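Succinyl-CoA ligase (ADP-forming) subunit alpha (Methanosaeta concilii, PDB 6HXI) is a large multidomain coenzyme A-binding protein that joins a CoA-ligase-type region to a helical citrate-synthase-like C-terminal region and assembles from several copies. Local coordinates at residues 425-435 / 588-599; 450-459 / 567-576. All blocks are in the same frame, centred on the assembly; numbering follows the deposited sequence. Where two conformers were deposited one is given.

Contact 1. Residues 425-435 / 588-599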
loop_
_atom_site.group_PDB
_atom_site.type_symbol
_atom_site.label_atom_id
_atom_site.label_comp_id
_atom_site.label_asym_id
_atom_site.label_seq_id
_atom_site.Cartn_x
_atom_site.Cartn_y
_atom_site.Cartn_z
ATOM N N ALA B 425 -7.976 -5.658 5.851
ATOM C CA ALA B 425 -7.453 -6.780 5.046
ATOM C C ALA B 425 -8.631 -7.694 4.593
ATOM O O ALA B 425 -8.624 -8.175 3.485
ATOM C CB ALA B 425 -6.376 -7.589 5.847
ATOM N N ILE B 426 -9.651 -7.879 5.455
ATOM C CA ILE B 426 -10.835 -8.691 5.220
ATOM C C ILE B 426 -11.733 -8.022 4.218
ATOM O O ILE B 426 -12.277 -8.700 3.359
ATOM C CB ILE B 426 -11.563 -8.956 6.594
ATOM C CG1 ILE B 426 -10.824 -10.066 7.400
ATOM C CG2 ILE B 426 -13.071 -9.265 6.407
ATOM C CD1 ILE B 426 -11.304 -10.228 8.861
ATOM N N VAL B 427 -11.943 -6.713 4.359
ATOM C CA VAL B 427 -12.749 -5.950 3.418
ATOM C C VAL B 427 -12.105 -6.034 2.014
ATOM O O VAL B 427 -12.794 -6.374 1.070
ATOM C CB VAL B 427 -12.972 -4.503 3.911
ATOM C CG1 VAL B 427 -13.550 -3.619 2.823
ATOM C CG2 VAL B 427 -13.856 -4.496 5.169
ATOM N N ALA B 428 -10.833 -5.766 1.877
ATOM C CA ALA B 428 -10.122 -5.855 0.579
ATOM C C ALA B 428 -10.256 -7.287 0.009
ATOM O O ALA B 428 -10.475 -7.428 -1.195
ATOM C CB ALA B 428 -8.608 -5.504 0.764
ATOM N N SER B 429 -10.071 -8.329 0.869
ATOM C CA SER B 429 -10.208 -9.746 0.449
ATOM C C SER B 429 -11.642 -10.012 -0.045
ATOM O O SER B 429 -11.822 -10.643 -1.062
ATOM C CB SER B 429 -9.837 -10.707 1.580
ATOM O OG SER B 429 -9.616 -12.021 1.087
ATOM N N CYS B 430 -12.637 -9.485 0.646
ATOM C CA CYS B 430 -14.053 -9.610 0.269
ATOM C C CYS B 430 -14.341 -8.847 -1.054
ATOM O O CYS B 430 -15.262 -9.208 -1.775
ATOM C CB CYS B 430 -14.962 -9.122 1.397
ATOM S SG CYS B 430 -14.979 -10.203 2.846
ATOM N N ALA B 431 -13.518 -7.836 -1.381
ATOM C CA ALA B 431 -13.630 -7.085 -2.626
ATOM C C ALA B 431 -12.900 -7.825 -3.769
ATOM O O ALA B 431 -12.744 -7.264 -4.863
ATOM C CB ALA B 431 -13.080 -5.682 -2.443
ATOM N N GLY B 432 -12.467 -9.056 -3.500
ATOM C CA GLY B 432 -11.793 -9.933 -4.451
ATOM C C GLY B 432 -10.392 -9.534 -4.759
ATOM O O GLY B 432 -9.881 -9.886 -5.810
ATOM N N LYS B 433 -9.743 -8.811 -3.858
ATOM C CA LYS B 433 -8.348 -8.412 -4.108
ATOM C C LYS B 433 -7.361 -9.560 -3.830
ATOM O O LYS B 433 -7.652 -10.419 -3.015
ATOM C CB LYS B 433 -7.979 -7.150 -3.317
ATOM C CG LYS B 433 -8.748 -5.881 -3.797
ATOM C CD LYS B 433 -8.710 -5.623 -5.254
ATOM C CE LYS B 433 -7.342 -5.430 -5.896
ATOM N NZ LYS B 433 -6.654 -4.255 -5.387
ATOM N N ASP B 434 -6.186 -9.555 -4.503
ATOM C CA ASP B 434 -5.151 -10.559 -4.291
ATOM C C ASP B 434 -4.605 -10.426 -2.853
ATOM O O ASP B 434 -4.858 -9.421 -2.205
ATOM C CB ASP B 434 -4.010 -10.352 -5.337
ATOM C CG ASP B 434 -3.397 -8.970 -5.241
ATOM O OD1 ASP B 434 -4.052 -7.985 -5.690
ATOM O OD2 ASP B 434 -2.367 -8.843 -4.601
ATOM N N LEU B 435 -3.868 -11.447 -2.365
ATOM C CA LEU B 435 -3.302 -11.461 -1.043
ATOM C C LEU B 435 -2.450 -10.212 -0.720
ATOM O O LEU B 435 -2.611 -9.629 0.339
ATOM C CB LEU B 435 -2.454 -12.775 -0.838
ATOM C CG LEU B 435 -1.995 -13.104 0.600
ATOM C CD1 LEU B 435 -1.656 -14.589 0.745
ATOM C CD2 LEU B 435 -0.706 -12.323 0.989
ATOM N N ILE B 588 -7.159 -12.890 5.333
ATOM C CA ILE B 588 -7.388 -12.736 3.877
ATOM C C ILE B 588 -7.715 -14.099 3.242
ATOM O O ILE B 588 -8.642 -14.180 2.454
ATOM C CB ILE B 588 -6.096 -12.155 3.254
ATOM C CG1 ILE B 588 -5.899 -10.683 3.661
ATOM C CG2 ILE B 588 -6.096 -12.395 1.722
ATOM C CD1 ILE B 588 -4.434 -10.232 3.539
ATOM N N LEU B 589 -6.904 -15.146 3.559
ATOM C CA LEU B 589 -7.032 -16.513 3.041
ATOM C C LEU B 589 -8.319 -17.170 3.522
ATOM O O LEU B 589 -8.949 -17.905 2.765
ATOM C CB LEU B 589 -5.813 -17.370 3.462
ATOM C CG LEU B 589 -4.453 -17.011 2.825
ATOM C CD1 LEU B 589 -3.317 -17.689 3.572
ATOM C CD2 LEU B 589 -4.387 -17.381 1.347
ATOM N N ASP B 590 -8.699 -16.892 4.779
ATOM C CA ASP B 590 -9.911 -17.386 5.414
ATOM C C ASP B 590 -11.132 -16.907 4.631
ATOM O O ASP B 590 -11.993 -17.718 4.322
ATOM C CB ASP B 590 -9.967 -16.959 6.888
ATOM C CG ASP B 590 -11.044 -17.647 7.739
ATOM O OD1 ASP B 590 -11.418 -18.784 7.420
ATOM O OD2 ASP B 590 -11.468 -17.061 8.760
ATOM N N GLN B 591 -11.191 -15.604 4.265
ATOM C CA GLN B 591 -12.302 -15.049 3.480
ATOM C C GLN B 591 -12.313 -15.661 2.065
ATOM O O GLN B 591 -13.371 -15.940 1.524
ATOM C CB GLN B 591 -12.242 -13.496 3.457
ATOM C CG GLN B 591 -12.280 -12.814 4.866
ATOM C CD GLN B 591 -13.473 -13.258 5.672
ATOM O OE1 GLN B 591 -14.586 -13.264 5.166
ATOM N NE2 GLN B 591 -13.278 -13.749 6.892
ATOM N N LYS B 592 -11.132 -15.938 1.492
ATOM C CA LYS B 592 -11.033 -16.583 0.207
ATOM C C LYS B 592 -11.588 -18.021 0.280
ATOM O O LYS B 592 -12.456 -18.337 -0.532
ATOM C CB LYS B 592 -9.601 -16.447 -0.355
ATOM C CG LYS B 592 -9.415 -14.953 -0.809
ATOM C CD LYS B 592 -8.203 -14.616 -1.628
ATOM C CE LYS B 592 -8.110 -13.114 -1.922
ATOM N NZ LYS B 592 -9.364 -12.499 -2.553
ATOM N N ARG B 593 -11.224 -18.819 1.321
ATOM C CA ARG B 593 -11.763 -20.177 1.526
ATOM C C ARG B 593 -13.282 -20.179 1.700
ATOM O O ARG B 593 -13.963 -21.036 1.152
ATOM C CB ARG B 593 -11.075 -20.888 2.715
ATOM C CG ARG B 593 -9.578 -21.246 2.437
ATOM C CD ARG B 593 -8.984 -22.130 3.570
ATOM N NE ARG B 593 -9.127 -21.540 4.904
ATOM C CZ ARG B 593 -8.195 -20.825 5.536
ATOM N NH1 ARG B 593 -8.453 -20.286 6.708
ATOM N NH2 ARG B 593 -7.008 -20.641 4.994
ATOM N N LEU B 594 -13.809 -19.243 2.481
ATOM C CA LEU B 594 -15.233 -19.099 2.740
ATOM C C LEU B 594 -16.051 -18.597 1.522
ATOM O O LEU B 594 -17.269 -18.727 1.546
ATOM C CB LEU B 594 -15.465 -18.104 3.929
ATOM C CG LEU B 594 -14.925 -18.502 5.298
ATOM C CD1 LEU B 594 -14.891 -17.297 6.246
ATOM C CD2 LEU B 594 -15.704 -19.675 5.883
ATOM N N GLY B 595 -15.395 -18.026 0.501
ATOM C CA GLY B 595 -16.069 -17.474 -0.677
ATOM C C GLY B 595 -16.894 -16.253 -0.298
ATOM O O GLY B 595 -18.003 -16.058 -0.806
ATOM N N SER B 596 -16.360 -15.441 0.640
ATOM C CA SER B 596 -17.024 -14.241 1.168
ATOM C C SER B 596 -17.355 -13.241 0.103
ATOM O O SER B 596 -16.574 -13.054 -0.826
ATOM C CB SER B 596 -16.160 -13.590 2.234
ATOM O OG SER B 596 -16.065 -14.469 3.339
ATOM N N ARG B 597 -18.495 -12.556 0.267
ATOM C CA ARG B 597 -18.971 -11.568 -0.708
ATOM C C ARG B 597 -18.414 -10.199 -0.408
ATOM O O ARG B 597 -17.946 -9.986 0.701
ATOM C CB ARG B 597 -20.529 -11.476 -0.673
ATOM C CG ARG B 597 -21.327 -12.781 -0.786
ATOM C CD ARG B 597 -20.659 -13.883 -1.591
ATOM N NE ARG B 597 -20.497 -13.538 -3.002
ATOM C CZ ARG B 597 -19.574 -14.070 -3.793
ATOM N NH1 ARG B 597 -18.728 -14.982 -3.321
ATOM N NH2 ARG B 597 -19.495 -13.706 -5.066
ATOM N N LEU B 598 -18.586 -9.238 -1.355
ATOM C CA LEU B 598 -18.225 -7.844 -1.238
ATOM C C LEU B 598 -18.875 -7.250 0.031
ATOM O O LEU B 598 -20.068 -7.440 0.290
ATOM C CB LEU B 598 -18.730 -7.095 -2.502
ATOM C CG LEU B 598 -18.500 -5.569 -2.601
ATOM C CD1 LEU B 598 -17.068 -5.280 -2.866
ATOM C CD2 LEU B 598 -19.328 -4.959 -3.697
ATOM N N TYR B 599 -18.097 -6.491 0.804
ATOM C CA TYR B 599 -18.641 -5.854 2.000
ATOM C C TYR B 599 -19.146 -4.475 1.635
ATOM O O TYR B 599 -18.495 -3.772 0.863
ATOM C CB TYR B 599 -17.537 -5.679 3.037
ATOM C CG TYR B 599 -17.972 -5.019 4.334
ATOM C CD1 TYR B 599 -18.870 -5.648 5.196
ATOM C CD2 TYR B 599 -17.475 -3.770 4.709
ATOM C CE1 TYR B 599 -19.278 -5.045 6.385
ATOM C CE2 TYR B 599 -17.814 -3.201 5.940
ATOM C CZ TYR B 599 -18.700 -3.856 6.783
ATOM O OH TYR B 599 -19.126 -3.307 7.968
HETATM O O HOH W 1 -15.402 -5.724 0.242
HETATM O O HOH W 2 -13.343 -13.365 -0.382
#

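Contact 2. Residues 450-459 / 567-576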
loop_
_atom_site.group_PDB
_atom_site.type_symbol
_atom_site.label_atom_id
_atom_site.label_comp_id
_atom_site.label_asym_id
_atom_site.label_seq_id
_atom_site.Cartn_x
_atom_site.Cartn_y
_atom_site.Cartn_z
ATOM N N PHE B 450 -3.144 2.006 16.193
ATOM C CA PHE B 450 -3.174 0.559 16.022
ATOM C C PHE B 450 -1.713 0.122 15.880
ATOM O O PHE B 450 -1.099 0.321 14.846
ATOM C CB PHE B 450 -4.051 0.171 14.796
ATOM C CG PHE B 450 -4.049 -1.303 14.476
ATOM C CD1 PHE B 450 -4.634 -2.221 15.340
ATOM C CD2 PHE B 450 -3.439 -1.780 13.318
ATOM C CE1 PHE B 450 -4.596 -3.596 15.060
ATOM C CE2 PHE B 450 -3.380 -3.145 13.050
ATOM C CZ PHE B 450 -3.926 -4.053 13.938
ATOM N N GLY B 451 -1.153 -0.393 16.954
ATOM C CA GLY B 451 0.245 -0.832 17.012
ATOM C C GLY B 451 1.242 0.177 17.557
ATOM O O GLY B 451 2.275 -0.214 18.083
ATOM N N GLY B 452 0.897 1.460 17.506
ATOM C CA GLY B 452 1.732 2.580 17.939
ATOM C C GLY B 452 1.992 2.745 19.419
ATOM O O GLY B 452 2.957 3.407 19.800
ATOM N N ALA B 453 1.169 2.151 20.269
ATOM C CA ALA B 453 1.348 2.271 21.726
ATOM C C ALA B 453 2.629 1.570 22.193
ATOM O O ALA B 453 3.091 1.862 23.292
ATOM C CB ALA B 453 0.143 1.703 22.470
ATOM N N ILE B 454 3.216 0.679 21.323
ATOM C CA ILE B 454 4.443 -0.072 21.626
ATOM C C ILE B 454 5.585 0.896 21.724
ATOM O O ILE B 454 6.266 0.901 22.744
ATOM C CB ILE B 454 4.764 -1.222 20.640
ATOM C CG1 ILE B 454 3.589 -2.202 20.542
ATOM C CG2 ILE B 454 6.065 -1.947 21.084
ATOM C CD1 ILE B 454 3.761 -3.355 19.516
ATOM N N ASP B 455 5.710 1.749 20.710
ATOM C CA ASP B 455 6.747 2.801 20.600
ATOM C C ASP B 455 6.550 3.874 21.661
ATOM O O ASP B 455 7.520 4.264 22.249
ATOM C CB ASP B 455 6.637 3.493 19.249
ATOM C CG ASP B 455 7.830 3.214 18.368
ATOM O OD1 ASP B 455 8.813 2.714 18.896
ATOM O OD2 ASP B 455 7.753 3.498 17.172
ATOM N N ASP B 456 5.320 4.352 21.828
ATOM C CA ASP B 456 4.983 5.401 22.797
ATOM C C ASP B 456 5.333 4.954 24.182
ATOM O O ASP B 456 5.873 5.776 24.907
ATOM C CB ASP B 456 3.493 5.779 22.792
ATOM C CG ASP B 456 2.921 6.434 21.566
ATOM O OD1 ASP B 456 3.710 6.958 20.749
ATOM O OD2 ASP B 456 1.663 6.450 21.433
ATOM N N ALA B 457 5.038 3.669 24.552
ATOM C CA ALA B 457 5.353 3.127 25.885
ATOM C C ALA B 457 6.847 3.067 26.084
ATOM O O ALA B 457 7.326 3.544 27.112
ATOM C CB ALA B 457 4.752 1.746 26.095
ATOM N N ALA B 458 7.587 2.523 25.103
ATOM C CA ALA B 458 9.047 2.496 25.171
ATOM C C ALA B 458 9.603 3.927 25.404
ATOM O O ALA B 458 10.354 4.124 26.337
ATOM C CB ALA B 458 9.626 1.871 23.907
ATOM N N ARG B 459 9.135 4.892 24.620
ATOM C CA ARG B 459 9.503 6.307 24.630
ATOM C C ARG B 459 9.252 6.970 25.982
ATOM O O ARG B 459 10.191 7.465 26.602
ATOM C CB ARG B 459 8.677 7.015 23.540
ATOM C CG ARG B 459 9.174 8.375 23.084
ATOM C CD ARG B 459 9.068 8.531 21.566
ATOM N NE ARG B 459 7.829 7.990 20.993
ATOM C CZ ARG B 459 7.719 7.519 19.759
ATOM N NH1 ARG B 459 6.552 7.072 19.316
ATOM N NH2 ARG B 459 8.770 7.507 18.949
ATOM N N VAL B 567 13.986 3.615 19.164
ATOM C CA VAL B 567 12.607 4.029 19.490
ATOM C C VAL B 567 12.101 5.040 18.445
ATOM O O VAL B 567 10.993 4.875 17.920
ATOM C CB VAL B 567 12.496 4.587 20.942
ATOM C CG1 VAL B 567 11.069 5.032 21.242
ATOM C CG2 VAL B 567 12.991 3.578 21.976
ATOM N N ARG B 568 12.921 6.070 18.157
ATOM C CA ARG B 568 12.668 7.141 17.195
ATOM C C ARG B 568 12.399 6.626 15.759
ATOM O O ARG B 568 11.475 7.122 15.111
ATOM C CB ARG B 568 13.863 8.121 17.200
ATOM C CG ARG B 568 13.698 9.376 16.334
ATOM C CD ARG B 568 14.882 10.327 16.482
ATOM N NE ARG B 568 16.127 9.783 15.927
ATOM C CZ ARG B 568 17.180 9.418 16.649
ATOM N NH1 ARG B 568 17.158 9.533 17.977
ATOM N NH2 ARG B 568 18.262 8.932 16.054
ATOM N N LEU B 569 13.207 5.657 15.267
ATOM C CA LEU B 569 13.088 5.143 13.892
ATOM C C LEU B 569 11.930 4.155 13.660
ATOM O O LEU B 569 11.595 3.873 12.507
ATOM C CB LEU B 569 14.411 4.576 13.353
ATOM C CG LEU B 569 15.597 5.560 13.248
ATOM C CD1 LEU B 569 16.727 4.949 12.427
ATOM C CD2 LEU B 569 15.183 6.897 12.609
ATOM N N GLY B 570 11.303 3.688 14.730
ATOM C CA GLY B 570 10.124 2.838 14.623
ATOM C C GLY B 570 10.391 1.384 14.332
ATOM O O GLY B 570 9.552 0.721 13.721
ATOM N N TYR B 571 11.533 0.857 14.829
ATOM C CA TYR B 571 11.904 -0.555 14.729
ATOM C C TYR B 571 10.778 -1.405 15.299
ATOM O O TYR B 571 10.428 -2.436 14.737
ATOM C CB TYR B 571 13.149 -0.801 15.568
ATOM C CG TYR B 571 14.459 -0.365 14.953
ATOM C CD1 TYR B 571 14.780 0.984 14.834
ATOM C CD2 TYR B 571 15.424 -1.293 14.607
ATOM C CE1 TYR B 571 16.032 1.395 14.362
ATOM C CE2 TYR B 571 16.680 -0.893 14.141
ATOM C CZ TYR B 571 16.964 0.451 13.990
ATOM O OH TYR B 571 18.190 0.851 13.529
ATOM N N LEU B 572 10.180 -0.926 16.371
ATOM C CA LEU B 572 9.088 -1.564 17.117
ATOM C C LEU B 572 7.797 -1.616 16.331
ATOM O O LEU B 572 7.081 -2.603 16.446
ATOM C CB LEU B 572 8.910 -0.886 18.482
ATOM C CG LEU B 572 9.713 -1.515 19.654
ATOM C CD1 LEU B 572 11.136 -1.815 19.288
ATOM C CD2 LEU B 572 9.680 -0.620 20.876
ATOM N N ASN B 573 7.527 -0.609 15.459
ATOM C CA ASN B 573 6.383 -0.666 14.562
ATOM C C ASN B 573 6.610 -1.749 13.519
ATOM O O ASN B 573 5.659 -2.426 13.144
ATOM C CB ASN B 573 6.112 0.687 13.880
ATOM C CG ASN B 573 5.450 1.653 14.815
ATOM O OD1 ASN B 573 6.099 2.255 15.672
ATOM N ND2 ASN B 573 4.127 1.733 14.747
ATOM N N GLY B 574 7.860 -1.923 13.091
ATOM C CA GLY B 574 8.240 -2.969 12.157
ATOM C C GLY B 574 8.019 -4.358 12.721
ATOM O O GLY B 574 7.549 -5.240 12.009
ATOM N N LEU B 575 8.384 -4.575 14.005
ATOM C CA LEU B 575 8.213 -5.863 14.676
ATOM C C LEU B 575 6.721 -6.203 14.762
ATOM O O LEU B 575 6.327 -7.305 14.394
ATOM C CB LEU B 575 8.842 -5.818 16.078
ATOM C CG LEU B 575 9.010 -7.131 16.819
ATOM C CD1 LEU B 575 9.780 -8.160 15.978
ATOM C CD2 LEU B 575 9.687 -6.906 18.177
ATOM N N PHE B 576 5.894 -5.211 15.137
ATOM C CA PHE B 576 4.448 -5.392 15.163
ATOM C C PHE B 576 3.900 -5.715 13.761
ATOM O O PHE B 576 3.065 -6.603 13.618
ATOM C CB PHE B 576 3.735 -4.161 15.766
ATOM C CG PHE B 576 2.232 -4.312 15.873
ATOM C CD1 PHE B 576 1.662 -5.073 16.895
ATOM C CD2 PHE B 576 1.390 -3.737 14.924
ATOM C CE1 PHE B 576 0.267 -5.244 16.971
ATOM C CE2 PHE B 576 -0.017 -3.918 14.994
ATOM C CZ PHE B 576 -0.565 -4.619 16.047
HETATM O O HOH W 3 11.036 1.595 17.965
#

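Contact 1. Residues 425-435 / 588-599
S429 and K592 carry the polar part of this contact, each reaching across to backbone oxygens of the other segment. With its OG anti to the backbone N (chi1 -164°), S429 donates to I588 O over 2.7 Å, close to the carbonyl plane. That oxygen also accepts the helical bond from K592 N, so two donors grip it. The K592 chain runs past S429 OG, extended until a bend at chi4 (-53°) brings NZ to K433 O at 2.7 Å; a longer, weak bond from NZ goes to S429 O. Both acceptors lie where helix 420-430 ends in a Schellman motif with G432, at positive phi, as its C-prime residue, so the lysine ties down the turn that follows. Segments 425-430 and 588-594 run in roughly the same direction, crossing at -34°, and belong to the all-helical region related to the C-terminal domain of citrate synthase. Apolar groups pack beside the polar centre: I588 CG1 lies 3.8 Å from A425 CB, and the bent Q591 chain sets its CG against I426 CG2 at 3.9 Å. Beyond a second Schellman turn at G595, the chain folds back against C430, whose CB lies 3.2 Å from R597 O and whose SG meets S596 CB at 3.6 Å. S596 OG bonds to Q591 OE1, while Q591 NE2 is held by I356 O of the third subunit. At the far end V427 CG2 approaches the Y599 ring obliquely, and a water donating to V427 O and accepting from Y599 N bridges the backbones. H423 of the second subunit meets the Y599 ring edge-to-face.

Contact 2. Residues 450-459 / 567-576
F576 is met by three groups of the 450-459 segment. G451 CA lies over one face of its ring, a CH-pi contact 3.9 Å from the centroid, and the ring edge points at the face of F450 in a T-shaped pair with planes at 80°. The methyl CD1 of I454 comes obliquely against CD1 of the F576 ring at 3.8 Å. I454 CG2, anti to the backbone N, turns instead to L572 CD2, which A458 CB also touches. D455 is the polar residue of the middle: a water lies 2.7 Å from D455 OD1, probably donating to it, and accepts from L572 N in the first turn of helix 571-594. Further along, V567 CG1 packs on R459 CB at 3.9 Å. Outside this shell, V419 and T445 back F450, while I544 of helix 540-555 lies against I454; segments 453-459 and 571-576 run roughly antiparallel, at 144°, within the helical citrate-synthase-like region. D455 OD1 lies 3.2 Å from V567 O, two acceptors side by side, an electrostatic cost to this buried carboxylate that the water, the N573 side-chain amide beside D455 OD2 as a possible donor, and perhaps the nearby start of helix 571-594 may partly offset.

How the contacts relate
Contacts 1 and 2 share helix 571-594: contact 2 uses its first turns, contact 1 its last two turns and the chain beyond, with centres about 29 Å apart and nearest atoms about 9 Å apart. Both are mainly buried, although each has two exposed residues at its border. Contact 1 pairs nearly co-directional helices at their C-terminal ends and is fastened by direct bonds to backbone oxygens; contact 2 joins oppositely running helices near their starts, together with the end of helix 560-569, through aromatic and aliphatic packing, with a probable water link at D455. The third subunit touches both, and Y571 there bonds to R593, while the second subunit also packs on contact 1.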